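Side-chain contacts in protein disulfide-isomerase A4 (Rattus norvegicus, PDB 3EC3), which catalyses, in the endoplasmic reticulum, the rearrangement of disulfide bonds in proteins, although this fragment holds only its noncatalytic b and b' domains: residues A[49-54]-A[105-110]; A[137-142]-A[180-185]; A[198-201]-A[205-208]. The protein carries 1 engineered substitution. All blocks are in the same frame, centred on the assembly; numbering follows the deposited sequence.

In the fold
Two thioredoxin-like modules in tandem illustrate how one fold is held together at different levels. Interaction 1 comes first along the chain and belongs to the first module, where it joins helices 39-51 and 103-113. Interactions 2 and 3 follow in the second, whose sheet has the same strand order, 1-3-2-4-5, as the first. The centre of interaction 1 lies about 30 Å from that of interaction 2 and about 29 Å from that of interaction 3, with no touching atoms. Interactions 2 and 3, with centres about 12 Å apart, meet through neighbouring strands 135-140 and 196-200. Helix packing, strand-to-helix anchoring and hairpin pairing thus shape a noncatalytic pair of domains.

Interaction 1 (A[49-54]-A[105-110]); sequences NTLRED and AIKDYV
Apolar packing between two helices joins Thr-50 and Leu-51, late in helix 39-51, to Lys-107 and Val-110 of helix 103-113, in the first thioredoxin-like domain of the fragment. The inner half of the contact belongs to Leu-51, which is buried and touches both partners with one methyl. Its CD1 lies 3.9 Å from CG1 of Val-110, the two side chains running past each other in opposite directions, and the same CD1 comes equally near to CG of Lys-107. Leu-51 CG is anti to its carbonyl carbon (chi1 -67°), a setting that carries the branched end across to the second helix. Val-110 in turn reaches Leu-76 of strand 75-79, so the leucine is connected to the sheet through the valine.

Toward solvent, Lys-107 shields this apolar pair with its aliphatic chain. The chain is kinked at its third torsion, close to eclipsed at 4°, and this bend brings CE and NZ over Thr-50 at about a right angle. Thr-50 CG2 sits 3.5 Å from Lys-107 CE, tighter than usual for two carbons, and 3.3 Å from Lys-107 NZ; this outer part of the contact is therefore closely packed and perhaps slightly strained. The ammonium group meets the methyl branch, whereas Thr-50 OG1 turns back to its own helix in a weak hydrogen bond to Asp-46 O. Ile-106, on the same helix as Lys-107, extends the interface by touching Gln-43 and Ala-47. Such a pair of helices packed side by side over one face of the central sheet is characteristic of the thioredoxin fold.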
ATOM      1  N   ASN A  49      -4.137   1.819  19.479  1.00 25.03           N
ATOM      2  CA  ASN A  49      -5.359   1.254  20.029  1.00 26.20           C
ATOM      3  C   ASN A  49      -6.563   1.629  19.174  1.00 26.57           C
ATOM      4  O   ASN A  49      -7.398   0.781  18.849  1.00 26.00           O
ATOM      5  CB  ASN A  49      -5.596   1.699  21.479  1.00 25.79           C
ATOM      6  CG  ASN A  49      -6.905   1.181  22.001  1.00 28.23           C
ATOM      7  OD1 ASN A  49      -7.116  -0.038  22.056  1.00 29.99           O
ATOM      8  ND2 ASN A  49      -7.834   2.090  22.298  1.00 28.89           N
ATOM      9  N   THR A  50      -6.615   2.896  18.779  1.00 27.15           N
ATOM     10  CA  THR A  50      -7.683   3.401  17.942  1.00 27.84           C
ATOM     11  C   THR A  50      -7.711   2.711  16.582  1.00 28.11           C
ATOM     12  O   THR A  50      -8.783   2.385  16.063  1.00 28.44           O
ATOM     13  CB  THR A  50      -7.554   4.930  17.789  1.00 27.91           C
ATOM     14  OG1 THR A  50      -7.765   5.541  19.069  1.00 27.74           O
ATOM     15  CG2 THR A  50      -8.562   5.472  16.822  1.00 29.87           C
ATOM     16  N   LEU A  51      -6.533   2.481  16.012  1.00 27.64           N
ATOM     17  CA  LEU A  51      -6.417   1.862  14.682  1.00 27.31           C
ATOM     18  C   LEU A  51      -6.247   0.328  14.667  1.00 27.09           C
ATOM     19  O   LEU A  51      -6.012  -0.259  13.608  1.00 26.96           O
ATOM     20  CB  LEU A  51      -5.285   2.531  13.886  1.00 26.48           C
ATOM     21  CG  LEU A  51      -5.402   3.987  13.428  1.00 26.83           C
ATOM     22  CD1 LEU A  51      -4.106   4.465  12.778  1.00 26.69           C
ATOM     23  CD2 LEU A  51      -6.571   4.162  12.427  1.00 28.46           C
ATOM     24  N   ARG A  52      -6.428  -0.324  15.811  1.00 27.51           N
ATOM     25  CA  ARG A  52      -6.061  -1.754  15.976  1.00 28.48           C
ATOM     26  C   ARG A  52      -6.807  -2.780  15.102  1.00 29.01           C
ATOM     27  O   ARG A  52      -6.291  -3.875  14.870  1.00 28.68           O
ATOM     28  CB  ARG A  52      -6.157  -2.180  17.458  1.00 29.16           C
ATOM     29  CG  ARG A  52      -7.579  -2.384  17.986  1.00 28.17           C
ATOM     30  CD  ARG A  52      -7.586  -2.561  19.520  1.00 29.69           C
ATOM     31  NE  ARG A  52      -6.749  -3.695  19.951  1.00 31.77           N
ATOM     32  CZ  ARG A  52      -6.027  -3.728  21.068  1.00 34.03           C
ATOM     33  NH1 ARG A  52      -6.008  -2.684  21.890  1.00 32.46           N
ATOM     34  NH2 ARG A  52      -5.311  -4.810  21.362  1.00 36.18           N
ATOM     35  N   GLU A  53      -8.011  -2.433  14.646  1.00 29.57           N
ATOM     36  CA  GLU A  53      -8.797  -3.324  13.783  1.00 30.44           C
ATOM     37  C   GLU A  53      -8.323  -3.219  12.326  1.00 30.18           C
ATOM     38  O   GLU A  53      -8.525  -4.149  11.531  1.00 31.26           O
ATOM     39  CB  GLU A  53     -10.294  -3.008  13.893  1.00 30.34           C
ATOM     40  CG  GLU A  53     -10.863  -3.256  15.290  1.00 32.00           C
ATOM     41  CD  GLU A  53     -12.360  -3.031  15.356  1.00 32.61           C
ATOM     42  OE1 GLU A  53     -13.077  -3.533  14.458  1.00 35.93           O
ATOM     43  OE2 GLU A  53     -12.830  -2.370  16.315  1.00 38.54           O
ATOM     44  N   ASP A  54      -7.678  -2.103  11.989  1.00 29.06           N
ATOM     45  CA  ASP A  54      -7.271  -1.823  10.612  1.00 28.35           C
ATOM     46  C   ASP A  54      -5.783  -2.039  10.268  1.00 26.97           C
ATOM     47  O   ASP A  54      -5.450  -2.219   9.088  1.00 25.11           O
ATOM     48  CB  ASP A  54      -7.700  -0.407  10.200  1.00 29.02           C
ATOM     49  CG  ASP A  54      -9.196  -0.172  10.374  1.00 33.91           C
ATOM     50  OD1 ASP A  54      -9.994  -1.119  10.140  1.00 35.63           O
ATOM     51  OD2 ASP A  54      -9.558   0.962  10.757  1.00 36.51           O
ATOM     52  N   ALA A 105      -2.484  13.094  15.315  1.00 23.04           N
ATOM     53  CA  ALA A 105      -1.451  13.295  14.280  1.00 22.07           C
ATOM     54  C   ALA A 105      -0.764  11.970  13.936  1.00 21.56           C
ATOM     55  O   ALA A 105      -0.402  11.733  12.796  1.00 22.28           O
ATOM     56  CB  ALA A 105      -0.405  14.275  14.761  1.00 21.70           C
ATOM     57  N   ILE A 106      -0.536  11.136  14.944  1.00 21.32           N
ATOM     58  CA  ILE A 106       0.068   9.814  14.708  1.00 21.32           C
ATOM     59  C   ILE A 106      -0.865   8.992  13.846  1.00 21.93           C
ATOM     60  O   ILE A 106      -0.451   8.428  12.853  1.00 21.80           O
ATOM     61  CB  ILE A 106       0.383   9.102  16.033  1.00 20.85           C
ATOM     62  CG1 ILE A 106       1.429   9.909  16.801  1.00 21.74           C
ATOM     63  CG2 ILE A 106       0.873   7.639  15.782  1.00 21.97           C
ATOM     64  CD1 ILE A 106       1.708   9.375  18.228  1.00 22.47           C
ATOM     65  N   LYS A 107      -2.139   8.971  14.226  1.00 23.71           N
ATOM     66  CA  LYS A 107      -3.171   8.234  13.517  1.00 24.15           C
ATOM     67  C   LYS A 107      -3.271   8.731  12.071  1.00 23.91           C
ATOM     68  O   LYS A 107      -3.300   7.926  11.156  1.00 22.03           O
ATOM     69  CB  LYS A 107      -4.497   8.334  14.292  1.00 23.82           C
ATOM     70  CG  LYS A 107      -5.741   7.880  13.539  1.00 27.78           C
ATOM     71  CD  LYS A 107      -7.037   7.853  14.405  1.00 27.50           C
ATOM     72  CE  LYS A 107      -6.865   8.384  15.882  1.00 31.54           C
ATOM     73  NZ  LYS A 107      -8.176   8.746  16.561  1.00 33.12           N
ATOM     74  N   ASP A 108      -3.291  10.051  11.880  1.00 24.12           N
ATOM     75  CA  ASP A 108      -3.271  10.641  10.543  1.00 24.73           C
ATOM     76  C   ASP A 108      -2.083  10.206   9.681  1.00 23.67           C
ATOM     77  O   ASP A 108      -2.277   9.870   8.521  1.00 23.20           O
ATOM     78  CB  ASP A 108      -3.296  12.171  10.642  1.00 25.00           C
ATOM     79  CG  ASP A 108      -4.667  12.718  11.025  1.00 27.01           C
ATOM     80  OD1 ASP A 108      -5.636  11.944  11.214  1.00 26.68           O
ATOM     81  OD2 ASP A 108      -4.760  13.948  11.146  1.00 28.75           O
ATOM     82  N   TYR A 109      -0.863  10.234  10.237  1.00 23.49           N
ATOM     83  CA  TYR A 109       0.364   9.890   9.482  1.00 22.55           C
ATOM     84  C   TYR A 109       0.335   8.422   9.006  1.00 22.64           C
ATOM     85  O   TYR A 109       0.749   8.107   7.868  1.00 23.00           O
ATOM     86  CB  TYR A 109       1.593  10.112  10.360  1.00 22.52           C
ATOM     87  CG  TYR A 109       2.930  10.102   9.654  1.00 22.11           C
ATOM     88  CD1 TYR A 109       3.696   8.954   9.610  1.00 20.74           C
ATOM     89  CD2 TYR A 109       3.431  11.260   9.059  1.00 21.45           C
ATOM     90  CE1 TYR A 109       4.938   8.940   8.992  1.00 22.17           C
ATOM     91  CE2 TYR A 109       4.660  11.265   8.434  1.00 23.36           C
ATOM     92  CZ  TYR A 109       5.407  10.092   8.407  1.00 21.97           C
ATOM     93  OH  TYR A 109       6.623  10.075   7.782  1.00 23.44           O
ATOM     94  N   VAL A 110      -0.123   7.531   9.882  1.00 22.10           N
ATOM     95  CA  VAL A 110      -0.273   6.102   9.543  1.00 21.64           C
ATOM     96  C   VAL A 110      -1.261   5.936   8.389  1.00 22.14           C
ATOM     97  O   VAL A 110      -0.978   5.264   7.429  1.00 22.09           O
ATOM     98  CB  VAL A 110      -0.738   5.275  10.780  1.00 21.86           C
ATOM     99  CG1 VAL A 110      -1.100   3.872  10.359  1.00 21.19           C
ATOM    100  CG2 VAL A 110       0.364   5.260  11.851  1.00 20.17           C
TER

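Interaction 2 (A[137-142]-A[180-185]); sequences VVYYSV and ATEVKD
Residues 137-140 of strand 135-140 and helix 180-185 come nearest at Tyr-139 and Val-183, whose CA atoms are 8.2 Å apart, a spacing that the tyrosine side chain bridges. Tyr-139 points from the strand toward the helix, and its ring is wedged between two valines. Val-183 CG2 stands over one face in a CH-pi contact, 4.0 Å from the ring centroid and 22° off the normal. On the opposite face lies Val-137 CG1 of the tyrosine's own strand, displaced toward the rim. Held from both sides, the ring directs its hydroxyl to Glu-182, the residue preceding Val-183 in the helix.

That hydroxyl donates a short hydrogen bond, 2.6 Å from Tyr-139 OH to Glu-182 OE2. The carboxylate oxygen sits at the ring's edge, near its plane, but the two flat groups are turned 76° apart, and the hydroxyl meets OE2 from above the carboxylate plane. With CG anti to the backbone N (chi1 -176°) and the chain extended, Glu-182 spans the distance to the ring tip. Arg-121 of strand 118-121 forms a salt bridge with the same OE2.

One carboxylate oxygen is thus gripped by a neutral donor and a positive one, which would probably stabilise the ionised glutamate at the edge of the buried ring and give the tyrosine hydroxyl a strong acceptor.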
ATOM      1  N   VAL A 137      -7.172   0.247 -11.025  1.00 17.84           N
ATOM      2  CA  VAL A 137      -6.824  -1.163 -10.808  1.00 18.61           C
ATOM      3  C   VAL A 137      -6.268  -1.825 -12.058  1.00 18.32           C
ATOM      4  O   VAL A 137      -6.872  -1.724 -13.119  1.00 18.64           O
ATOM      5  CB  VAL A 137      -8.041  -1.991 -10.347  1.00 18.08           C
ATOM      6  CG1 VAL A 137      -7.560  -3.459  -9.981  1.00 19.70           C
ATOM      7  CG2 VAL A 137      -8.722  -1.317  -9.124  1.00 17.37           C
ATOM      8  N   VAL A 138      -5.122  -2.506 -11.930  1.00 19.16           N
ATOM      9  CA  VAL A 138      -4.527  -3.255 -13.035  1.00 18.73           C
ATOM     10  C   VAL A 138      -4.605  -4.762 -12.721  1.00 19.59           C
ATOM     11  O   VAL A 138      -4.043  -5.249 -11.727  1.00 18.67           O
ATOM     12  CB  VAL A 138      -3.083  -2.775 -13.368  1.00 18.05           C
ATOM     13  CG1 VAL A 138      -2.423  -3.650 -14.444  1.00 18.97           C
ATOM     14  CG2 VAL A 138      -3.094  -1.285 -13.813  1.00 20.03           C
ATOM     15  N   TYR A 139      -5.319  -5.490 -13.586  1.00 19.87           N
ATOM     16  CA  TYR A 139      -5.611  -6.901 -13.361  1.00 20.06           C
ATOM     17  C   TYR A 139      -4.709  -7.833 -14.181  1.00 20.06           C
ATOM     18  O   TYR A 139      -4.570  -7.677 -15.401  1.00 20.14           O
ATOM     19  CB  TYR A 139      -7.057  -7.213 -13.766  1.00 20.64           C
ATOM     20  CG  TYR A 139      -8.128  -6.403 -13.068  1.00 20.33           C
ATOM     21  CD1 TYR A 139      -8.605  -5.227 -13.629  1.00 20.80           C
ATOM     22  CD2 TYR A 139      -8.695  -6.836 -11.873  1.00 21.84           C
ATOM     23  CE1 TYR A 139      -9.615  -4.481 -13.009  1.00 21.58           C
ATOM     24  CE2 TYR A 139      -9.709  -6.080 -11.235  1.00 21.12           C
ATOM     25  CZ  TYR A 139     -10.149  -4.906 -11.819  1.00 22.60           C
ATOM     26  OH  TYR A 139     -11.138  -4.142 -11.231  1.00 23.87           O
ATOM     27  N   TYR A 140      -4.152  -8.824 -13.513  1.00 19.69           N
ATOM     28  CA  TYR A 140      -3.362  -9.859 -14.167  1.00 20.73           C
ATOM     29  C   TYR A 140      -3.109 -11.021 -13.222  1.00 20.14           C
ATOM     30  O   TYR A 140      -3.710 -11.101 -12.171  1.00 20.26           O
ATOM     31  CB  TYR A 140      -2.045  -9.321 -14.778  1.00 19.48           C
ATOM     32  CG  TYR A 140      -1.032  -8.706 -13.816  1.00 20.84           C
ATOM     33  CD1 TYR A 140      -1.150  -7.369 -13.411  1.00 18.97           C
ATOM     34  CD2 TYR A 140       0.075  -9.441 -13.376  1.00 19.75           C
ATOM     35  CE1 TYR A 140      -0.202  -6.783 -12.579  1.00 18.80           C
ATOM     36  CE2 TYR A 140       1.038  -8.870 -12.522  1.00 20.53           C
ATOM     37  CZ  TYR A 140       0.878  -7.533 -12.137  1.00 19.42           C
ATOM     38  OH  TYR A 140       1.806  -6.953 -11.333  1.00 18.76           O
ATOM     39  N   SER A 141      -2.217 -11.931 -13.600  1.00 20.86           N
ATOM     40  CA  SER A 141      -1.879 -13.042 -12.712  1.00 20.83           C
ATOM     41  C   SER A 141      -0.839 -12.591 -11.698  1.00 20.92           C
ATOM     42  O   SER A 141       0.341 -12.444 -12.037  1.00 22.98           O
ATOM     43  CB  SER A 141      -1.392 -14.260 -13.533  1.00 21.54           C
ATOM     44  OG  SER A 141      -0.950 -15.294 -12.681  1.00 23.35           O
ATOM     45  N   VAL A 142      -1.265 -12.350 -10.456  1.00 20.02           N
ATOM     46  CA  VAL A 142      -0.369 -11.733  -9.443  1.00 19.35           C
ATOM     47  C   VAL A 142       0.189 -12.831  -8.558  1.00 19.13           C
ATOM     48  O   VAL A 142      -0.573 -13.543  -7.925  1.00 19.35           O
ATOM     49  CB  VAL A 142      -1.134 -10.655  -8.588  1.00 20.52           C
ATOM     50  CG1 VAL A 142      -0.249 -10.153  -7.418  1.00 17.85           C
ATOM     51  CG2 VAL A 142      -1.536  -9.478  -9.492  1.00 19.84           C
ATOM     52  N   ALA A 180     -12.356 -12.262 -10.599  1.00 35.18           N
ATOM     53  CA  ALA A 180     -13.045 -12.807 -11.784  1.00 35.85           C
ATOM     54  C   ALA A 180     -14.386 -12.124 -12.089  1.00 36.31           C
ATOM     55  O   ALA A 180     -14.640 -11.682 -13.233  1.00 36.20           O
ATOM     56  CB  ALA A 180     -13.228 -14.332 -11.648  1.00 35.29           C
ATOM     57  N   THR A 181     -15.236 -12.027 -11.073  1.00 36.53           N
ATOM     58  CA  THR A 181     -16.572 -11.507 -11.310  1.00 37.66           C
ATOM     59  C   THR A 181     -16.599  -9.987 -11.447  1.00 37.47           C
ATOM     60  O   THR A 181     -17.394  -9.467 -12.215  1.00 38.13           O
ATOM     61  CB  THR A 181     -17.679 -12.109 -10.368  1.00 37.57           C
ATOM     62  OG1 THR A 181     -18.756 -11.176 -10.237  1.00 38.23           O
ATOM     63  CG2 THR A 181     -17.139 -12.458  -8.983  1.00 39.09           C
ATOM     64  N   GLU A 182     -15.704  -9.282 -10.750  1.00 37.83           N
ATOM     65  CA  GLU A 182     -15.497  -7.861 -11.009  1.00 37.48           C
ATOM     66  C   GLU A 182     -15.071  -7.631 -12.469  1.00 37.38           C
ATOM     67  O   GLU A 182     -15.573  -6.695 -13.112  1.00 37.47           O
ATOM     68  CB  GLU A 182     -14.442  -7.278 -10.051  1.00 37.12           C
ATOM     69  CG  GLU A 182     -14.243  -5.795 -10.210  1.00 38.67           C
ATOM     70  CD  GLU A 182     -13.390  -5.239  -9.118  1.00 39.21           C
ATOM     71  OE1 GLU A 182     -13.959  -4.743  -8.130  1.00 40.39           O
ATOM     72  OE2 GLU A 182     -12.152  -5.339  -9.220  1.00 40.57           O
ATOM     73  N   VAL A 183     -14.136  -8.495 -12.976  1.00 37.66           N
ATOM     74  CA  VAL A 183     -13.622  -8.408 -14.356  1.00 38.21           C
ATOM     75  C   VAL A 183     -14.680  -8.711 -15.430  1.00 39.55           C
ATOM     76  O   VAL A 183     -14.724  -8.044 -16.477  1.00 39.66           O
ATOM     77  CB  VAL A 183     -12.407  -9.357 -14.532  1.00 38.68           C
ATOM     78  CG1 VAL A 183     -11.994  -9.494 -16.010  1.00 37.68           C
ATOM     79  CG2 VAL A 183     -11.224  -8.863 -13.669  1.00 37.66           C
ATOM     80  N   LYS A 184     -15.516  -9.723 -15.171  1.00 39.38           N
ATOM     81  CA  LYS A 184     -16.622 -10.066 -16.051  1.00 40.79           C
ATOM     82  C   LYS A 184     -17.544  -8.859 -16.143  1.00 41.14           C
ATOM     83  O   LYS A 184     -17.867  -8.387 -17.247  1.00 41.50           O
ATOM     84  CB  LYS A 184     -17.381 -11.275 -15.497  1.00 40.48           C
ATOM     85  CG  LYS A 184     -18.515 -11.762 -16.373  1.00 41.63           C
ATOM     86  CD  LYS A 184     -19.222 -12.951 -15.716  1.00 43.92           C
ATOM     87  CE  LYS A 184     -18.309 -14.229 -15.684  1.00 45.26           C
ATOM     88  NZ  LYS A 184     -17.297 -14.232 -14.538  1.00 46.56           N
ATOM     89  N   ASP A 185     -17.921  -8.340 -14.975  1.00 41.95           N
ATOM     90  CA  ASP A 185     -18.832  -7.199 -14.849  1.00 42.67           C
ATOM     91  C   ASP A 185     -18.320  -5.892 -15.479  1.00 42.74           C
ATOM     92  O   ASP A 185     -19.119  -5.027 -15.871  1.00 42.59           O
ATOM     93  CB  ASP A 185     -19.203  -6.986 -13.375  1.00 43.11           C
ATOM     94  CG  ASP A 185     -19.995  -8.160 -12.796  1.00 44.58           C
ATOM     95  OD1 ASP A 185     -20.414  -9.058 -13.564  1.00 46.03           O
ATOM     96  OD2 ASP A 185     -20.205  -8.184 -11.567  1.00 47.38           O
TER

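Interaction 3 (A[198-201]-A[205-208]); sequences AILD and KKFA
The Phe-207 ring meets Asp-201 at its edge: CB of the aspartate lies in the plane of the ring, and Asp-201 OD2 is 3.6 Å from Phe-207 CE1. Ile-199 O also lies at the edge, near the ring plane, beside CD1. The ring and carboxylate planes are 74° apart, so the contact is no stack. The pair belongs to the antiparallel beta hairpin of strands 196-200 and 206-208, which closes one side of the second thioredoxin-like sheet. Ile-199, on the same face of the hairpin as Phe-207, packs on Phe-222 and Phe-226 of helix 216-227.

Ile-199 and Phe-207 form the hydrogen-bonded pair, each donating its N-H to the other's carbonyl: Ile-199 N to Phe-207 O, and Phe-207 N to Ile-199 O, both 2.9 Å. Beyond them Asp-201 N donates an almost straight bond to Lys-205 O. The turn itself is organised by the Asp-201 side chain. Its CG stands between the backbone N and the carbonyl carbon (chi1 80°), bringing OD1 over the loop. There OD1 accepts from Lys-205 N at 2.9 Å, on the syn side and 32° out of the carboxylate plane, and from Ser-203 N, which makes an Asx turn; Gly-204 N adds a weak bond. Replacing Asp-201 by a leucine would probably leave the amide N-H groups of Lys-205 and Ser-203 without their shared acceptor and set the turn free to shift.

On the other face, carrying Ala-198 and Ala-208, the aliphatic part of Lys-206 lies across Leu-200, with Lys-206 CG 3.7 Å from Leu-200 CD2. In the pair beyond, Ala-198 CA makes a bent CA-H...O contact with Phe-207 O, 3.1 Å away.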
ATOM      1  N   ALA A 198      -8.958  -0.994 -15.020  1.00 36.83           N
ATOM      2  CA  ALA A 198     -10.192  -0.263 -14.756  1.00 36.75           C
ATOM      3  C   ALA A 198      -9.961   0.913 -13.795  1.00 36.75           C
ATOM      4  O   ALA A 198      -8.950   0.971 -13.067  1.00 37.29           O
ATOM      5  CB  ALA A 198     -11.286  -1.223 -14.234  1.00 36.74           C
ATOM      6  N   ILE A 199     -10.898   1.852 -13.799  1.00 36.50           N
ATOM      7  CA  ILE A 199     -10.934   2.893 -12.802  1.00 36.18           C
ATOM      8  C   ILE A 199     -12.258   2.853 -12.051  1.00 36.79           C
ATOM      9  O   ILE A 199     -13.319   2.838 -12.665  1.00 35.03           O
ATOM     10  CB  ILE A 199     -10.728   4.296 -13.439  1.00 36.38           C
ATOM     11  CG1 ILE A 199      -9.370   4.342 -14.153  1.00 37.56           C
ATOM     12  CG2 ILE A 199     -10.898   5.407 -12.346  1.00 36.38           C
ATOM     13  CD1 ILE A 199      -8.986   5.631 -14.781  1.00 38.21           C
ATOM     14  N   LEU A 200     -12.190   2.849 -10.723  1.00 37.25           N
ATOM     15  CA  LEU A 200     -13.385   3.052  -9.896  1.00 38.76           C
ATOM     16  C   LEU A 200     -13.438   4.523  -9.423  1.00 38.62           C
ATOM     17  O   LEU A 200     -12.483   5.004  -8.798  1.00 38.26           O
ATOM     18  CB  LEU A 200     -13.374   2.105  -8.681  1.00 38.90           C
ATOM     19  CG  LEU A 200     -12.879   0.649  -8.767  1.00 40.06           C
ATOM     20  CD1 LEU A 200     -13.349  -0.161  -7.559  1.00 38.58           C
ATOM     21  CD2 LEU A 200     -13.310  -0.028 -10.066  1.00 43.11           C
ATOM     22  N   ASP A 201     -14.535   5.238  -9.707  1.00 39.15           N
ATOM     23  CA  ASP A 201     -14.624   6.643  -9.272  1.00 39.42           C
ATOM     24  C   ASP A 201     -15.384   6.866  -7.970  1.00 39.90           C
ATOM     25  O   ASP A 201     -15.985   5.935  -7.403  1.00 40.17           O
ATOM     26  CB  ASP A 201     -15.106   7.596 -10.384  1.00 39.49           C
ATOM     27  CG  ASP A 201     -16.612   7.572 -10.576  1.00 40.51           C
ATOM     28  OD1 ASP A 201     -17.306   6.824  -9.843  1.00 42.25           O
ATOM     29  OD2 ASP A 201     -17.110   8.305 -11.461  1.00 39.21           O
ATOM     30  N   LYS A 205     -19.258   4.700 -10.055  1.00 39.70           N
ATOM     31  CA  LYS A 205     -19.182   4.279 -11.447  1.00 38.97           C
ATOM     32  C   LYS A 205     -17.823   3.609 -11.709  1.00 38.84           C
ATOM     33  O   LYS A 205     -16.863   3.846 -10.977  1.00 37.31           O
ATOM     34  CB  LYS A 205     -19.393   5.478 -12.362  1.00 39.64           C
ATOM     35  CG  LYS A 205     -20.651   6.294 -11.982  1.00 38.92           C
ATOM     36  CD  LYS A 205     -21.290   7.023 -13.150  1.00 41.86           C
ATOM     37  CE  LYS A 205     -22.596   7.684 -12.693  1.00 41.02           C
ATOM     38  NZ  LYS A 205     -23.559   8.009 -13.800  1.00 45.10           N
ATOM     39  N   LYS A 206     -17.768   2.779 -12.750  1.00 38.65           N
ATOM     40  CA  LYS A 206     -16.564   2.041 -13.116  1.00 39.64           C
ATOM     41  C   LYS A 206     -16.280   2.231 -14.602  1.00 39.14           C
ATOM     42  O   LYS A 206     -17.215   2.343 -15.403  1.00 38.44           O
ATOM     43  CB  LYS A 206     -16.742   0.559 -12.785  1.00 40.62           C
ATOM     44  CG  LYS A 206     -16.823   0.277 -11.277  1.00 41.68           C
ATOM     45  CD  LYS A 206     -17.854  -0.836 -10.967  1.00 45.63           C
ATOM     46  CE  LYS A 206     -18.142  -0.948  -9.451  1.00 44.54           C
ATOM     47  NZ  LYS A 206     -16.921  -1.230  -8.602  1.00 47.14           N
ATOM     48  N   PHE A 207     -15.000   2.299 -14.963  1.00 37.99           N
ATOM     49  CA  PHE A 207     -14.609   2.514 -16.355  1.00 38.17           C
ATOM     50  C   PHE A 207     -13.609   1.441 -16.764  1.00 39.15           C
ATOM     51  O   PHE A 207     -12.604   1.247 -16.082  1.00 38.16           O
ATOM     52  CB  PHE A 207     -14.015   3.918 -16.531  1.00 38.16           C
ATOM     53  CG  PHE A 207     -14.893   5.016 -15.985  1.00 38.03           C
ATOM     54  CD1 PHE A 207     -14.809   5.401 -14.644  1.00 37.32           C
ATOM     55  CD2 PHE A 207     -15.831   5.647 -16.807  1.00 39.05           C
ATOM     56  CE1 PHE A 207     -15.629   6.403 -14.135  1.00 37.21           C
ATOM     57  CE2 PHE A 207     -16.664   6.659 -16.307  1.00 39.62           C
ATOM     58  CZ  PHE A 207     -16.564   7.037 -14.974  1.00 39.34           C
ATOM     59  N   ALA A 208     -13.871   0.734 -17.861  1.00 39.01           N
ATOM     60  CA  ALA A 208     -12.959  -0.334 -18.269  1.00 39.88           C
ATOM     61  C   ALA A 208     -12.066   0.133 -19.407  1.00 40.78           C
ATOM     62  O   ALA A 208     -12.552   0.783 -20.343  1.00 40.17           O
ATOM     63  CB  ALA A 208     -13.734  -1.582 -18.680  1.00 39.85           C
TER
HETATM   64  O   HOH W   1     -16.491   3.445  -7.586  1.00 51.48           O